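Local coordinates for protein probable arabinosyltransferase B (Mycobacterium tuberculosis H37Rv, PDB 7BVF) that transfers arabinose units during polymerization of the arabinan of cell-wall arabinogalactan, working as a multi-pass membrane glycosyltransferase, at residues R209-K218 and F494-E504; A225-L236 and P481-T491. All coordinates share one frame; numbering follows the deposited sequence.

Contact 1 of 2, residues R209-K218 and F494-E504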
loop_
_atom_site.group_PDB
_atom_site.type_symbol
_atom_site.label_atom_id
_atom_site.label_comp_id
_atom_site.label_asym_id
_atom_site.label_seq_id
_atom_site.Cartn_x
_atom_site.Cartn_y
_atom_site.Cartn_z
ATOM N N ARG A 209 -17.187 3.900 36.422
ATOM C CA ARG A 209 -17.535 5.298 36.219
ATOM C C ARG A 209 -18.614 5.506 35.167
ATOM O O ARG A 209 -19.241 6.569 35.151
ATOM C CB ARG A 209 -16.294 6.104 35.833
ATOM C CG ARG A 209 -15.938 6.030 34.367
ATOM C CD ARG A 209 -14.734 6.883 34.054
ATOM N NE ARG A 209 -13.523 6.345 34.658
ATOM C CZ ARG A 209 -12.349 6.965 34.662
ATOM N NH1 ARG A 209 -11.302 6.397 35.239
ATOM N NH2 ARG A 209 -12.223 8.152 34.089
ATOM N N PHE A 210 -18.847 4.529 34.295
ATOM C CA PHE A 210 -19.838 4.662 33.239
ATOM C C PHE A 210 -21.219 4.167 33.642
ATOM O O PHE A 210 -22.180 4.408 32.909
ATOM C CB PHE A 210 -19.395 3.903 31.990
ATOM C CG PHE A 210 -18.035 4.279 31.495
ATOM C CD1 PHE A 210 -17.806 5.517 30.943
ATOM C CD2 PHE A 210 -16.990 3.381 31.557
ATOM C CE1 PHE A 210 -16.560 5.865 30.477
ATOM C CE2 PHE A 210 -15.742 3.723 31.090
ATOM C CZ PHE A 210 -15.528 4.967 30.549
ATOM N N SER A 211 -21.346 3.483 34.777
ATOM C CA SER A 211 -22.620 2.908 35.199
ATOM C C SER A 211 -23.275 3.853 36.200
ATOM O O SER A 211 -23.166 3.697 37.414
ATOM C CB SER A 211 -22.411 1.519 35.783
ATOM O OG SER A 211 -21.535 1.563 36.892
ATOM N N THR A 212 -23.977 4.844 35.664
ATOM C CA THR A 212 -24.687 5.847 36.440
ATOM C C THR A 212 -26.167 5.825 36.078
ATOM O O THR A 212 -26.586 5.191 35.108
ATOM C CB THR A 212 -24.106 7.247 36.194
ATOM O OG1 THR A 212 -24.174 7.559 34.798
ATOM C CG2 THR A 212 -22.660 7.315 36.641
ATOM N N ARG A 213 -26.964 6.529 36.882
ATOM C CA ARG A 213 -28.368 6.747 36.595
ATOM C C ARG A 213 -28.708 8.175 36.999
ATOM O O ARG A 213 -28.172 8.679 37.996
ATOM C CB ARG A 213 -29.277 5.755 37.331
ATOM C CG ARG A 213 -29.468 6.038 38.800
ATOM C CD ARG A 213 -30.662 5.294 39.357
ATOM N NE ARG A 213 -31.009 5.758 40.696
ATOM C CZ ARG A 213 -31.891 6.718 40.948
ATOM N NH1 ARG A 213 -32.522 7.318 39.949
ATOM N NH2 ARG A 213 -32.146 7.076 42.197
ATOM N N PRO A 214 -29.566 8.856 36.247
ATOM C CA PRO A 214 -29.824 10.268 36.532
ATOM C C PRO A 214 -30.594 10.452 37.827
ATOM O O PRO A 214 -31.339 9.575 38.267
ATOM C CB PRO A 214 -30.651 10.722 35.326
ATOM C CG PRO A 214 -31.332 9.495 34.873
ATOM C CD PRO A 214 -30.361 8.375 35.105
ATOM N N THR A 215 -30.406 11.614 38.436
ATOM C CA THR A 215 -31.152 11.983 39.629
ATOM C C THR A 215 -32.543 12.455 39.218
ATOM O O THR A 215 -32.967 12.296 38.071
ATOM C CB THR A 215 -30.402 13.052 40.415
ATOM O OG1 THR A 215 -29.815 13.986 39.504
ATOM C CG2 THR A 215 -29.316 12.433 41.259
ATOM N N THR A 216 -33.286 13.035 40.159
ATOM C CA THR A 216 -34.543 13.674 39.798
ATOM C C THR A 216 -34.317 15.071 39.237
ATOM O O THR A 216 -35.055 15.505 38.345
ATOM C CB THR A 216 -35.474 13.729 41.008
ATOM O OG1 THR A 216 -36.637 14.497 40.683
ATOM C CG2 THR A 216 -34.770 14.355 42.198
ATOM N N LEU A 217 -33.294 15.773 39.726
ATOM C CA LEU A 217 -32.966 17.102 39.235
ATOM C C LEU A 217 -32.467 17.093 37.800
ATOM O O LEU A 217 -32.310 18.166 37.213
ATOM C CB LEU A 217 -31.915 17.743 40.139
ATOM C CG LEU A 217 -31.879 19.267 40.192
ATOM C CD1 LEU A 217 -33.141 19.800 40.837
ATOM C CD2 LEU A 217 -30.648 19.736 40.945
ATOM N N LYS A 218 -32.205 15.921 37.228
ATOM C CA LYS A 218 -31.853 15.790 35.823
ATOM C C LYS A 218 -33.030 15.336 34.972
ATOM O O LYS A 218 -33.185 15.791 33.833
ATOM C CB LYS A 218 -30.689 14.810 35.665
ATOM C CG LYS A 218 -29.965 14.912 34.346
ATOM C CD LYS A 218 -28.690 14.098 34.357
ATOM C CE LYS A 218 -27.994 14.170 33.017
ATOM N NZ LYS A 218 -26.696 13.460 33.028
ATOM N N PHE A 494 -26.857 13.163 26.365
ATOM C CA PHE A 494 -26.421 13.056 27.750
ATOM C C PHE A 494 -27.546 12.619 28.678
ATOM O O PHE A 494 -27.599 13.055 29.831
ATOM C CB PHE A 494 -25.836 14.380 28.233
ATOM C CG PHE A 494 -24.705 14.887 27.394
ATOM C CD1 PHE A 494 -23.408 14.493 27.650
ATOM C CD2 PHE A 494 -24.935 15.774 26.362
ATOM C CE1 PHE A 494 -22.368 14.966 26.886
ATOM C CE2 PHE A 494 -23.898 16.246 25.596
ATOM C CZ PHE A 494 -22.615 15.842 25.858
ATOM N N ALA A 495 -28.454 11.772 28.196
ATOM C CA ALA A 495 -29.546 11.307 29.043
ATOM C C ALA A 495 -29.073 10.299 30.077
ATOM O O ALA A 495 -29.614 10.258 31.185
ATOM C CB ALA A 495 -30.656 10.700 28.189
ATOM N N ASP A 496 -28.076 9.481 29.740
ATOM C CA ASP A 496 -27.467 8.559 30.690
ATOM C C ASP A 496 -26.108 9.045 31.179
ATOM O O ASP A 496 -25.884 9.134 32.388
ATOM C CB ASP A 496 -27.326 7.168 30.063
ATOM C CG ASP A 496 -27.259 6.060 31.103
ATOM O OD1 ASP A 496 -26.917 6.349 32.267
ATOM O OD2 ASP A 496 -27.547 4.896 30.757
ATOM N N GLN A 497 -25.200 9.369 30.262
ATOM C CA GLN A 497 -23.850 9.755 30.632
ATOM C C GLN A 497 -23.798 11.223 31.046
ATOM O O GLN A 497 -24.809 11.927 31.082
ATOM C CB GLN A 497 -22.886 9.481 29.480
ATOM C CG GLN A 497 -22.835 8.029 29.028
ATOM C CD GLN A 497 -22.487 7.061 30.143
ATOM O OE1 GLN A 497 -21.806 7.415 31.101
ATOM N NE2 GLN A 497 -22.960 5.829 30.022
ATOM N N THR A 498 -22.597 11.685 31.370
ATOM C CA THR A 498 -22.324 13.061 31.759
ATOM C C THR A 498 -21.304 13.656 30.791
ATOM O O THR A 498 -20.980 13.067 29.759
ATOM C CB THR A 498 -21.836 13.132 33.206
ATOM O OG1 THR A 498 -20.671 12.316 33.358
ATOM C CG2 THR A 498 -22.905 12.637 34.148
ATOM N N LEU A 499 -20.804 14.845 31.124
ATOM C CA LEU A 499 -19.837 15.510 30.259
ATOM C C LEU A 499 -18.445 14.911 30.414
ATOM O O LEU A 499 -17.766 14.629 29.418
ATOM C CB LEU A 499 -19.811 17.007 30.562
ATOM C CG LEU A 499 -18.927 17.868 29.664
ATOM C CD1 LEU A 499 -19.471 17.899 28.252
ATOM C CD2 LEU A 499 -18.819 19.267 30.229
ATOM N N SER A 500 -18.002 14.716 31.657
ATOM C CA SER A 500 -16.675 14.163 31.897
ATOM C C SER A 500 -16.544 12.764 31.316
ATOM O O SER A 500 -15.483 12.391 30.802
ATOM C CB SER A 500 -16.390 14.145 33.393
ATOM O OG SER A 500 -17.521 13.671 34.098
ATOM N N THR A 501 -17.616 11.977 31.384
ATOM C CA THR A 501 -17.583 10.623 30.845
ATOM C C THR A 501 -17.441 10.629 29.328
ATOM O O THR A 501 -16.648 9.860 28.770
ATOM C CB THR A 501 -18.844 9.880 31.265
ATOM O OG1 THR A 501 -18.768 9.560 32.658
ATOM C CG2 THR A 501 -18.998 8.625 30.468
ATOM N N VAL A 502 -18.206 11.481 28.645
ATOM C CA VAL A 502 -18.072 11.609 27.198
ATOM C C VAL A 502 -16.667 12.067 26.836
ATOM O O VAL A 502 -16.071 11.591 25.863
ATOM C CB VAL A 502 -19.143 12.569 26.650
ATOM C CG1 VAL A 502 -18.829 12.964 25.225
ATOM C CG2 VAL A 502 -20.515 11.932 26.736
ATOM N N LEU A 503 -16.105 12.980 27.629
ATOM C CA LEU A 503 -14.756 13.466 27.357
ATOM C C LEU A 503 -13.721 12.357 27.510
ATOM O O LEU A 503 -12.805 12.239 26.690
ATOM C CB LEU A 503 -14.434 14.638 28.280
ATOM C CG LEU A 503 -14.622 16.049 27.723
ATOM C CD1 LEU A 503 -15.968 16.196 27.049
ATOM C CD2 LEU A 503 -14.477 17.062 28.841
ATOM N N GLU A 504 -13.857 11.525 28.545
ATOM C CA GLU A 504 -12.900 10.440 28.746
ATOM C C GLU A 504 -13.020 9.382 27.656
ATOM O O GLU A 504 -12.004 8.880 27.155
ATOM C CB GLU A 504 -13.095 9.809 30.120
ATOM C CG GLU A 504 -11.946 8.912 30.547
ATOM C CD GLU A 504 -10.648 9.674 30.742
ATOM O OE1 GLU A 504 -10.687 10.790 31.301
ATOM O OE2 GLU A 504 -9.587 9.159 30.331
#

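Contact 2 of 2, residues A225-L236 and P481-T491. With DSL (mono-trans, octa-cis decaprenyl-phosphate), chain F.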
loop_
_atom_site.group_PDB
_atom_site.type_symbol
_atom_site.label_atom_id
_atom_site.label_comp_id
_atom_site.label_asym_id
_atom_site.label_seq_id
_atom_site.Cartn_x
_atom_site.Cartn_y
_atom_site.Cartn_z
ATOM N N ALA A 225 -36.966 20.627 29.153
ATOM C CA ALA A 225 -36.401 20.991 27.860
ATOM C C ALA A 225 -37.282 20.497 26.723
ATOM O O ALA A 225 -37.565 21.238 25.774
ATOM C CB ALA A 225 -34.987 20.430 27.726
ATOM N N ILE A 226 -37.747 19.249 26.811
ATOM C CA ILE A 226 -38.548 18.702 25.718
ATOM C C ILE A 226 -39.898 19.411 25.622
ATOM O O ILE A 226 -40.357 19.758 24.524
ATOM C CB ILE A 226 -38.705 17.182 25.884
ATOM C CG1 ILE A 226 -37.366 16.494 25.623
ATOM C CG2 ILE A 226 -39.766 16.648 24.945
ATOM C CD1 ILE A 226 -37.390 15.007 25.842
ATOM N N VAL A 227 -40.548 19.657 26.761
ATOM C CA VAL A 227 -41.846 20.330 26.727
ATOM C C VAL A 227 -41.703 21.744 26.177
ATOM O O VAL A 227 -42.536 22.207 25.383
ATOM C CB VAL A 227 -42.483 20.321 28.127
ATOM C CG1 VAL A 227 -43.662 21.268 28.182
ATOM C CG2 VAL A 227 -42.916 18.918 28.492
ATOM N N ALA A 228 -40.640 22.449 26.569
ATOM C CA ALA A 228 -40.448 23.812 26.092
ATOM C C ALA A 228 -40.156 23.846 24.598
ATOM O O ALA A 228 -40.667 24.718 23.887
ATOM C CB ALA A 228 -39.328 24.489 26.874
ATOM N N THR A 229 -39.346 22.914 24.094
ATOM C CA THR A 229 -39.087 22.919 22.659
ATOM C C THR A 229 -40.256 22.388 21.841
ATOM O O THR A 229 -40.250 22.551 20.618
ATOM C CB THR A 229 -37.840 22.109 22.313
ATOM O OG1 THR A 229 -37.647 22.134 20.895
ATOM C CG2 THR A 229 -38.017 20.682 22.725
ATOM N N VAL A 230 -41.240 21.744 22.467
ATOM C CA VAL A 230 -42.472 21.451 21.737
ATOM C C VAL A 230 -43.385 22.672 21.704
ATOM O O VAL A 230 -43.986 22.988 20.667
ATOM C CB VAL A 230 -43.180 20.227 22.344
ATOM C CG1 VAL A 230 -44.546 20.047 21.719
ATOM C CG2 VAL A 230 -42.349 18.981 22.125
ATOM N N VAL A 231 -43.497 23.385 22.827
ATOM C CA VAL A 231 -44.359 24.564 22.858
ATOM C C VAL A 231 -43.815 25.668 21.957
ATOM O O VAL A 231 -44.588 26.396 21.321
ATOM C CB VAL A 231 -44.537 25.052 24.307
ATOM C CG1 VAL A 231 -45.311 26.355 24.340
ATOM C CG2 VAL A 231 -45.249 23.998 25.127
ATOM N N ALA A 232 -42.490 25.809 21.867
ATOM C CA ALA A 232 -41.922 26.822 20.984
ATOM C C ALA A 232 -42.261 26.538 19.527
ATOM O O ALA A 232 -42.588 27.455 18.768
ATOM C CB ALA A 232 -40.411 26.901 21.173
ATOM N N LEU A 233 -42.193 25.271 19.118
ATOM C CA LEU A 233 -42.531 24.926 17.742
ATOM C C LEU A 233 -44.021 25.097 17.477
ATOM O O LEU A 233 -44.416 25.519 16.385
ATOM C CB LEU A 233 -42.089 23.498 17.436
ATOM C CG LEU A 233 -40.809 23.344 16.619
ATOM C CD1 LEU A 233 -39.649 24.051 17.289
ATOM C CD2 LEU A 233 -40.492 21.876 16.427
ATOM N N ILE A 234 -44.866 24.786 18.463
ATOM C CA ILE A 234 -46.301 25.008 18.291
ATOM C C ILE A 234 -46.592 26.492 18.109
ATOM O O ILE A 234 -47.408 26.882 17.265
ATOM C CB ILE A 234 -47.084 24.423 19.479
ATOM C CG1 ILE A 234 -47.065 22.898 19.434
ATOM C CG2 ILE A 234 -48.511 24.931 19.475
ATOM C CD1 ILE A 234 -47.789 22.322 18.250
ATOM N N ALA A 235 -45.918 27.344 18.882
ATOM C CA ALA A 235 -46.140 28.781 18.754
ATOM C C ALA A 235 -45.590 29.315 17.438
ATOM O O ALA A 235 -46.191 30.203 16.830
ATOM C CB ALA A 235 -45.514 29.520 19.933
ATOM N N LEU A 236 -44.457 28.785 16.976
ATOM C CA LEU A 236 -43.930 29.198 15.679
ATOM C C LEU A 236 -44.868 28.795 14.549
ATOM O O LEU A 236 -45.057 29.548 13.587
ATOM C CB LEU A 236 -42.542 28.599 15.463
ATOM C CG LEU A 236 -41.752 29.084 14.252
ATOM C CD1 LEU A 236 -41.551 30.581 14.325
ATOM C CD2 LEU A 236 -40.419 28.371 14.172
ATOM N N PRO A 481 -37.152 29.802 18.824
ATOM C CA PRO A 481 -37.589 28.438 18.488
ATOM C C PRO A 481 -36.541 27.625 17.754
ATOM O O PRO A 481 -36.392 26.431 18.030
ATOM C CB PRO A 481 -38.829 28.677 17.619
ATOM C CG PRO A 481 -39.305 30.007 18.007
ATOM C CD PRO A 481 -38.062 30.794 18.226
ATOM N N MET A 482 -35.803 28.233 16.831
ATOM C CA MET A 482 -34.786 27.504 16.085
ATOM C C MET A 482 -33.487 27.332 16.859
ATOM O O MET A 482 -32.573 26.670 16.361
ATOM C CB MET A 482 -34.514 28.199 14.751
ATOM C CG MET A 482 -35.731 28.257 13.850
ATOM S SD MET A 482 -35.467 29.238 12.370
ATOM C CE MET A 482 -37.159 29.538 11.879
ATOM N N LEU A 483 -33.379 27.912 18.052
ATOM C CA LEU A 483 -32.318 27.554 18.984
ATOM C C LEU A 483 -32.751 26.399 19.877
ATOM O O LEU A 483 -31.989 25.450 20.090
ATOM C CB LEU A 483 -31.930 28.758 19.844
ATOM C CG LEU A 483 -30.665 29.528 19.468
ATOM C CD1 LEU A 483 -30.394 30.609 20.497
ATOM C CD2 LEU A 483 -29.482 28.591 19.354
ATOM N N ALA A 484 -33.978 26.473 20.400
ATOM C CA ALA A 484 -34.502 25.387 21.217
ATOM C C ALA A 484 -34.591 24.091 20.425
ATOM O O ALA A 484 -34.346 23.008 20.964
ATOM C CB ALA A 484 -35.871 25.764 21.776
ATOM N N ALA A 485 -34.942 24.179 19.140
ATOM C CA ALA A 485 -35.047 22.978 18.321
ATOM C C ALA A 485 -33.677 22.390 18.019
ATOM O O ALA A 485 -33.503 21.167 18.036
ATOM C CB ALA A 485 -35.790 23.291 17.025
ATOM N N GLY A 486 -32.692 23.241 17.740
ATOM C CA GLY A 486 -31.371 22.742 17.410
ATOM C C GLY A 486 -30.600 22.226 18.607
ATOM O O GLY A 486 -29.740 21.353 18.460
ATOM N N THR A 487 -30.885 22.747 19.800
ATOM C CA THR A 487 -30.156 22.351 21.004
ATOM C C THR A 487 -30.996 21.428 21.884
ATOM O O THR A 487 -31.006 21.543 23.110
ATOM C CB THR A 487 -29.710 23.591 21.775
ATOM O OG1 THR A 487 -29.141 24.530 20.858
ATOM C CG2 THR A 487 -28.619 23.242 22.778
ATOM N N VAL A 488 -31.746 20.512 21.275
ATOM C CA VAL A 488 -32.524 19.530 22.023
ATOM C C VAL A 488 -31.919 18.139 21.955
ATOM O O VAL A 488 -32.308 17.270 22.750
ATOM C CB VAL A 488 -33.992 19.490 21.547
ATOM C CG1 VAL A 488 -34.110 18.709 20.248
ATOM C CG2 VAL A 488 -34.894 18.912 22.620
ATOM N N ILE A 489 -30.975 17.900 21.043
ATOM C CA ILE A 489 -30.332 16.598 20.952
ATOM C C ILE A 489 -29.449 16.328 22.162
ATOM O O ILE A 489 -29.093 15.175 22.420
ATOM C CB ILE A 489 -29.538 16.511 19.635
ATOM C CG1 ILE A 489 -28.968 15.109 19.415
ATOM C CG2 ILE A 489 -28.440 17.550 19.611
ATOM C CD1 ILE A 489 -30.007 14.019 19.418
ATOM N N LEU A 490 -29.097 17.361 22.929
ATOM C CA LEU A 490 -28.252 17.150 24.099
ATOM C C LEU A 490 -28.983 16.386 25.193
ATOM O O LEU A 490 -28.357 15.623 25.935
ATOM C CB LEU A 490 -27.744 18.488 24.627
ATOM C CG LEU A 490 -26.997 19.352 23.612
ATOM C CD1 LEU A 490 -26.459 20.601 24.269
ATOM C CD2 LEU A 490 -25.875 18.567 22.967
ATOM N N THR A 491 -30.299 16.563 25.306
ATOM C CA THR A 491 -31.076 15.820 26.290
ATOM C C THR A 491 -31.224 14.347 25.936
ATOM O O THR A 491 -31.683 13.570 26.778
ATOM C CB THR A 491 -32.462 16.442 26.451
ATOM O OG1 THR A 491 -33.273 16.098 25.322
ATOM C CG2 THR A 491 -32.362 17.947 26.552
HETATM C C15 DSL F . -28.347 22.020 13.160
HETATM C C16 DSL F . -27.536 21.786 14.435
HETATM C C17 DSL F . -26.609 20.635 14.124
HETATM C C18 DSL F . -26.487 20.225 12.675
HETATM C C19 DSL F . -25.891 19.962 15.022
HETATM C C20 DSL F . -25.814 20.124 16.548
HETATM C C21 DSL F . -25.612 18.689 17.092
HETATM C C22 DSL F . -25.035 18.778 18.489
HETATM C C23 DSL F . -25.115 20.169 19.091
HETATM C C24 DSL F . -24.480 17.721 19.151
HETATM C C25 DSL F . -24.371 16.251 18.626
HETATM C C26 DSL F . -23.038 15.494 18.916
HETATM C C27 DSL F . -21.865 16.206 18.223
HETATM C C28 DSL F . -21.754 17.719 18.300
HETATM C C29 DSL F . -20.944 15.542 17.532
HETATM C C30 DSL F . -19.751 16.190 16.788
HETATM C C31 DSL F . -19.307 15.175 15.688
HETATM C C32 DSL F . -18.436 15.754 14.594
HETATM C C33 DSL F . -18.749 17.169 14.203
HETATM C C34 DSL F . -17.442 15.097 14.000
HETATM C C35 DSL F . -17.105 13.673 14.410
HETATM C C36 DSL F . -15.778 13.587 15.201
HETATM C C37 DSL F . -15.904 13.321 16.709
HETATM C C38 DSL F . -16.405 14.377 17.667
HETATM C C39 DSL F . -15.561 12.179 17.255
HETATM C C40 DSL F . -15.757 12.077 18.763
HETATM C C41 DSL F . -15.045 10.903 19.446
HETATM C C42 DSL F . -14.547 10.009 18.366
HETATM C C43 DSL F . -15.553 9.093 17.725
HETATM C C44 DSL F . -13.319 10.047 17.990
HETATM C C45 DSL F . -13.070 9.121 16.846
HETATM C C46 DSL F . -12.110 7.984 17.076
HETATM C C47 DSL F . -12.879 6.757 16.668
HETATM C C48 DSL F . -12.230 5.693 15.806
HETATM C C49 DSL F . -14.114 6.724 17.110
HETATM C C50 DSL F . -15.110 5.628 16.881
HETATM C C51 DSL F . -15.709 5.837 15.530
HETATM C C52 DSL F . -17.164 5.711 15.834
HETATM C C53 DSL F . -17.675 6.568 16.973
HETATM C C54 DSL F . -17.907 4.887 15.134
HETATM C C55 DSL F . -17.238 4.075 14.030
HETATM O O56 DSL F . -17.929 4.050 12.824
HETATM P P57 DSL F . -17.512 2.862 11.844
HETATM O O58 DSL F . -16.881 1.859 12.666
HETATM O O59 DSL F . -18.613 2.164 11.176
HETATM O O60 DSL F . -16.370 2.942 10.941
#

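Contact 1 of 2, residues R209-K218 and F494-E504
Lys218 turns CG away from its backbone N (chi1 -162°) and keeps the rest of its chain straight, which carries the ammonium across to the turn at 494-498. There NZ faces two main-chain carbonyls, in weak hydrogen bonds to Gln497 O at 3.1 Å and Phe494 O at 3.3 Å. A long, flexible lysine suits this place, since it can span from the first turn of its helix to the loop that begins where the preceding helix ends at Phe494. Gln497 instead folds back at chi2 (-56°), and its amide swings towards the other backbone: NE2 donates a weak bond to Phe210 O at 3.3 Å, while Asp328 offers NE2 a second, also weak, acceptor. Thr212 OG1 likewise gives a weak bond to Asp496 O.

Elsewhere carbon contacts fill in. The methyl CG2 of Thr501 lies at the edge of the Phe210 ring, in its plane, 3.4 Å from CD1, and one face of that ring carries Arg209 CG over its centre. Arg209 NH2 stops 4.1 Å from Glu504 OE1, too far for a salt bridge; Arg209 pairs with Asp207 and Glu504 with Arg507. Strand 49-56, partner of strand 202-214, adds Val49 against Lys218 and Thr498. Every hydrogen bond across the contact ends on a backbone carbonyl, so weak bonds, with no salt bridge, join the strand-to-helix junction to the turn leading into helix 499-511.

Contact 2 of 2, residues A225-L236 and P481-T491
Apolar contacts carry most of the join between Ala225-Leu236 and Pro481-Thr491. At one end Leu236 CD2 meets Pro481 CB at 3.8 Å, the two side chains crossing at about a right angle, and the same methyl touches Met482 CE. Leu233 CD1 reaches Ala485 CB at 3.9 Å. An alanine in each pair lets the backbones come close: the CA atoms of Ala232 and Pro481 are 5.3 Å apart, those of Thr229 and Ala484 5.4 Å. Farther along, Thr229 CG2 abuts Val488 CG2 at 3.6 Å, and the methyl of Ala225 meets Thr491 CG2. Helix 430-442 packs on Leu233, Ala485 and Val488.

One hydrogen bond crosses the contact. With chi1 near 179°, Thr229 swings OG1 opposite its own N, from where the hydroxyl gives a weak bond to Ala484 O at 3.4 Å; its methyl is left to face Val488. Inside 481-491, Thr491 OG1 donates to Val488 O at 3.0 Å, in the carbonyl plane. Threonine suits positions 229 and 491 because its hydroxyl can bond to main-chain oxygen while its methyl packs.

On the ligand side, Ile489 CG2 lies 3.8 Å from C22 of the decaprenyl-phosphate. Hydroxyls turned to backbone carbonyls within a largely aliphatic interface are consistent with a membrane setting, and the same 481-491 segment that packs on helix 216-239 also meets the lipid's polyprenyl chain.

How the contacts relate
Read from the N terminus, the chain leaves strand 202-214 at the first half of contact 1 and enters helix 216-239, whose later turns supply the first half of contact 2. A long, mainly helical excursion follows before the chain returns at 481-491 to close contact 2, and then at 494-504 to close contact 1. Contact 2 is therefore nested inside the loop closed by contact 1. Their centres lie about 22 Å apart, with helix 216-239 serving both. Together they tie this helix and the end of its preceding strand to the successive helices 481-484, 490-493 and 499-511, contact 2 along the helix and contact 1 at its N-terminal junction.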